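PDB 5NNP: N-terminal acetyltransferase-like protein from Chaetomium thermophilum, which probably acts as the TPR-type auxiliary scaffold of an N-terminal acetyltransferase complex, supporting a catalytic partner rather than carrying out acetyl transfer itself. Local coordinates for residues Q147-L158 with L532-V541. Sequence-based numbering, arbitrary orientation.
Sequences QNWTALAIAYHL and LRKGQIRAYV
Ile154, Leu532 and Ile537 form the middle of a buried, mainly apolar helix-to-helix contact in which helix 146-159 packs against the corner between helices 527-534 and 537-547, far along the chain. Ile154 CD1 makes ordinary van der Waals contact with both helices of the corner: it lies 3.7 Å from Leu532 CD2, in the C-terminal part of helix 527-534, and also touches Ile537 CG2 of helix 537-547. The Ile154 and Leu532 side chains run past one another in opposite directions, and the second methyl of Leu532, CD1, rests on Ala151 CB at 3.6 Å. Thr150 presents CG2 rather than its hydroxyl: this methyl is anti to the backbone N (chi1 -57° places OG1 beside that N) and meets Ile537 CD1 tip to tip at 3.7 Å. The arrangement is consistent with the all-helical, TPR-type superhelix expected of NatA auxiliary subunits; the axes of segments 147-158 and 537-541 come within 11.8 Å, with 34° between their N-to-C directions, a spacing bridged by side chains. The turn between helices 527-534 and 537-547 passes through Gly535, whose phi is positive, and Gln536, the N-cap. At one edge, Gln147 lays its extended chain over the end of helix 527-534, with CG in van der Waals contact with Leu532 O at 3.3 Å. An alanine in place of Gln147 would lose this reach and probably leave the backbone around Leu532 O less covered. Toward the other end, Ile154 CG2 approaches Tyr540 CE2 obliquely at 3.9 Å, and the side chains of Leu158 and Val541 run past each other, CD2 4.1 Å from CG1. The His157 ring meets Val541 CG2 obliquely, its ND1 and NE2 hydrogen-bonded to Tyr193 OH and Glu200 OE2 of helix 185-200; Tyr540 OH bonds to His528 ND1.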
# COMPACT_ATOMS: atom_id res chain seq x y z
N GLN A 147 6.22 -27.19 4.61
CA GLN A 147 6.31 -25.99 3.76
C GLN A 147 6.20 -26.29 2.29
O GLN A 147 5.58 -25.55 1.54
CB GLN A 147 7.64 -25.27 3.94
CG GLN A 147 7.90 -24.68 5.28
CD GLN A 147 9.29 -24.10 5.34
OE1 GLN A 147 9.89 -23.80 4.30
NE2 GLN A 147 9.82 -23.96 6.55
N ASN A 148 6.85 -27.37 1.87
CA ASN A 148 6.86 -27.71 0.46
C ASN A 148 5.50 -28.16 -0.06
O ASN A 148 5.26 -28.03 -1.24
CB ASN A 148 7.89 -28.79 0.18
CG ASN A 148 9.30 -28.32 0.46
OD1 ASN A 148 9.61 -27.15 0.27
ND2 ASN A 148 10.15 -29.23 0.93
N TRP A 149 4.62 -28.66 0.82
CA TRP A 149 3.26 -29.02 0.38
C TRP A 149 2.44 -27.75 0.19
O TRP A 149 1.79 -27.55 -0.85
CB TRP A 149 2.56 -29.95 1.36
CG TRP A 149 3.18 -31.31 1.40
CD1 TRP A 149 4.26 -31.69 2.14
CD2 TRP A 149 2.75 -32.48 0.67
NE1 TRP A 149 4.54 -33.01 1.91
CE2 TRP A 149 3.64 -33.52 1.02
CE3 TRP A 149 1.72 -32.75 -0.24
CZ2 TRP A 149 3.53 -34.81 0.48
CZ3 TRP A 149 1.61 -34.02 -0.78
CH2 TRP A 149 2.51 -35.04 -0.41
N THR A 150 2.48 -26.91 1.22
CA THR A 150 1.80 -25.61 1.20
C THR A 150 2.21 -24.75 0.00
O THR A 150 1.36 -24.18 -0.67
CB THR A 150 2.08 -24.85 2.49
OG1 THR A 150 1.66 -25.66 3.58
CG2 THR A 150 1.34 -23.50 2.51
N ALA A 151 3.51 -24.69 -0.26
CA ALA A 151 4.05 -23.97 -1.41
C ALA A 151 3.47 -24.45 -2.74
O ALA A 151 3.11 -23.64 -3.58
CB ALA A 151 5.57 -24.08 -1.43
N LEU A 152 3.38 -25.78 -2.92
CA LEU A 152 2.81 -26.32 -4.15
C LEU A 152 1.32 -26.00 -4.22
O LEU A 152 0.80 -25.71 -5.29
CB LEU A 152 3.03 -27.83 -4.28
CG LEU A 152 2.29 -28.47 -5.49
CD1 LEU A 152 2.76 -27.92 -6.85
CD2 LEU A 152 2.33 -29.99 -5.48
N ALA A 153 0.63 -26.03 -3.08
CA ALA A 153 -0.76 -25.57 -3.03
C ALA A 153 -0.90 -24.08 -3.42
O ALA A 153 -1.79 -23.71 -4.19
CB ALA A 153 -1.34 -25.81 -1.67
N ILE A 154 0.01 -23.24 -2.90
CA ILE A 154 0.00 -21.82 -3.25
C ILE A 154 0.22 -21.60 -4.76
O ILE A 154 -0.48 -20.80 -5.38
CB ILE A 154 1.07 -21.05 -2.46
CG1 ILE A 154 0.68 -20.95 -0.99
CG2 ILE A 154 1.28 -19.67 -3.03
CD1 ILE A 154 1.85 -20.83 -0.06
N ALA A 155 1.18 -22.33 -5.35
CA ALA A 155 1.47 -22.18 -6.77
C ALA A 155 0.25 -22.53 -7.61
O ALA A 155 -0.08 -21.83 -8.58
CB ALA A 155 2.62 -23.05 -7.17
N TYR A 156 -0.42 -23.62 -7.24
CA TYR A 156 -1.64 -24.02 -7.93
C TYR A 156 -2.73 -22.96 -7.78
O TYR A 156 -3.39 -22.58 -8.75
CB TYR A 156 -2.16 -25.35 -7.38
CG TYR A 156 -1.55 -26.58 -8.00
CD1 TYR A 156 -1.37 -26.68 -9.37
CD2 TYR A 156 -1.18 -27.66 -7.21
CE1 TYR A 156 -0.82 -27.84 -9.94
CE2 TYR A 156 -0.63 -28.79 -7.76
CZ TYR A 156 -0.45 -28.88 -9.11
OH TYR A 156 0.11 -30.03 -9.61
N HIS A 157 -2.90 -22.49 -6.54
CA HIS A 157 -3.86 -21.46 -6.18
C HIS A 157 -3.69 -20.17 -6.99
O HIS A 157 -4.65 -19.65 -7.57
CB HIS A 157 -3.74 -21.16 -4.69
CG HIS A 157 -4.82 -20.28 -4.16
ND1 HIS A 157 -4.73 -19.67 -2.93
CD2 HIS A 157 -6.00 -19.89 -4.69
CE1 HIS A 157 -5.82 -18.94 -2.72
NE2 HIS A 157 -6.60 -19.06 -3.78
N LEU A 158 -2.45 -19.67 -7.04
CA LEU A 158 -2.18 -18.44 -7.76
C LEU A 158 -2.30 -18.66 -9.26
O LEU A 158 -2.52 -17.71 -10.01
CB LEU A 158 -0.79 -17.90 -7.42
CG LEU A 158 -0.58 -17.44 -5.96
CD1 LEU A 158 0.84 -16.89 -5.77
CD2 LEU A 158 -1.63 -16.39 -5.57
N LEU A 532 6.63 -18.86 3.73
CA LEU A 532 6.53 -20.31 3.90
C LEU A 532 7.09 -20.72 5.27
O LEU A 532 6.64 -21.68 5.86
CB LEU A 532 7.24 -21.06 2.76
CG LEU A 532 6.66 -20.92 1.35
CD1 LEU A 532 7.54 -21.61 0.32
CD2 LEU A 532 5.24 -21.46 1.24
N ARG A 533 8.06 -19.96 5.77
CA ARG A 533 8.64 -20.25 7.07
C ARG A 533 7.69 -19.81 8.19
O ARG A 533 7.53 -20.53 9.18
CB ARG A 533 10.01 -19.57 7.23
CG ARG A 533 11.18 -20.38 6.67
CD ARG A 533 12.06 -19.57 5.71
NE ARG A 533 12.91 -18.60 6.40
CZ ARG A 533 13.57 -17.61 5.78
NH1 ARG A 533 13.47 -17.47 4.46
NH2 ARG A 533 14.32 -16.76 6.49
N LYS A 534 7.06 -18.66 8.03
CA LYS A 534 6.07 -18.18 8.99
C LYS A 534 4.75 -18.96 8.96
O LYS A 534 4.04 -19.01 9.95
CB LYS A 534 5.75 -16.70 8.75
CG LYS A 534 6.95 -15.78 8.59
CD LYS A 534 7.93 -15.85 9.76
CE LYS A 534 7.30 -15.37 11.06
NZ LYS A 534 8.27 -15.44 12.20
N GLY A 535 4.41 -19.56 7.82
CA GLY A 535 3.15 -20.26 7.67
C GLY A 535 1.91 -19.38 7.53
O GLY A 535 0.81 -19.89 7.38
N GLN A 536 2.09 -18.06 7.58
CA GLN A 536 0.98 -17.12 7.50
C GLN A 536 0.54 -16.90 6.05
O GLN A 536 0.81 -15.86 5.46
CB GLN A 536 1.38 -15.79 8.12
CG GLN A 536 1.75 -15.90 9.59
CD GLN A 536 0.55 -15.88 10.54
OE1 GLN A 536 -0.61 -15.92 10.11
NE2 GLN A 536 0.82 -15.79 11.83
N ILE A 537 -0.17 -17.88 5.51
CA ILE A 537 -0.34 -18.00 4.09
C ILE A 537 -1.34 -17.04 3.45
O ILE A 537 -1.10 -16.53 2.37
CB ILE A 537 -0.73 -19.44 3.73
CG1 ILE A 537 0.20 -20.41 4.47
CG2 ILE A 537 -0.67 -19.64 2.24
CD1 ILE A 537 1.67 -20.21 4.15
N ARG A 538 -2.48 -16.84 4.10
CA ARG A 538 -3.46 -15.89 3.58
C ARG A 538 -2.85 -14.47 3.42
O ARG A 538 -3.12 -13.79 2.43
CB ARG A 538 -4.69 -15.86 4.49
CG ARG A 538 -5.53 -17.13 4.42
CD ARG A 538 -6.53 -17.20 5.56
NE ARG A 538 -5.85 -17.12 6.85
CZ ARG A 538 -6.23 -16.34 7.85
NH1 ARG A 538 -7.31 -15.60 7.71
NH2 ARG A 538 -5.55 -16.32 8.99
N ALA A 539 -2.00 -14.05 4.35
CA ALA A 539 -1.40 -12.72 4.23
C ALA A 539 -0.50 -12.68 3.01
O ALA A 539 -0.51 -11.70 2.25
CB ALA A 539 -0.61 -12.33 5.49
N TYR A 540 0.26 -13.75 2.81
CA TYR A 540 1.12 -13.84 1.64
C TYR A 540 0.32 -13.67 0.34
O TYR A 540 0.71 -12.90 -0.55
CB TYR A 540 1.89 -15.17 1.61
CG TYR A 540 2.64 -15.36 0.31
CD1 TYR A 540 3.88 -14.78 0.11
CD2 TYR A 540 2.08 -16.10 -0.73
CE1 TYR A 540 4.56 -14.94 -1.07
CE2 TYR A 540 2.75 -16.27 -1.92
CZ TYR A 540 3.99 -15.69 -2.09
OH TYR A 540 4.66 -15.85 -3.29
N VAL A 541 -0.80 -14.39 0.23
CA VAL A 541 -1.60 -14.33 -0.98
C VAL A 541 -2.25 -12.95 -1.11
O VAL A 541 -2.47 -12.49 -2.22
CB VAL A 541 -2.68 -15.43 -1.03
CG1 VAL A 541 -3.60 -15.18 -2.22
CG2 VAL A 541 -2.06 -16.80 -1.15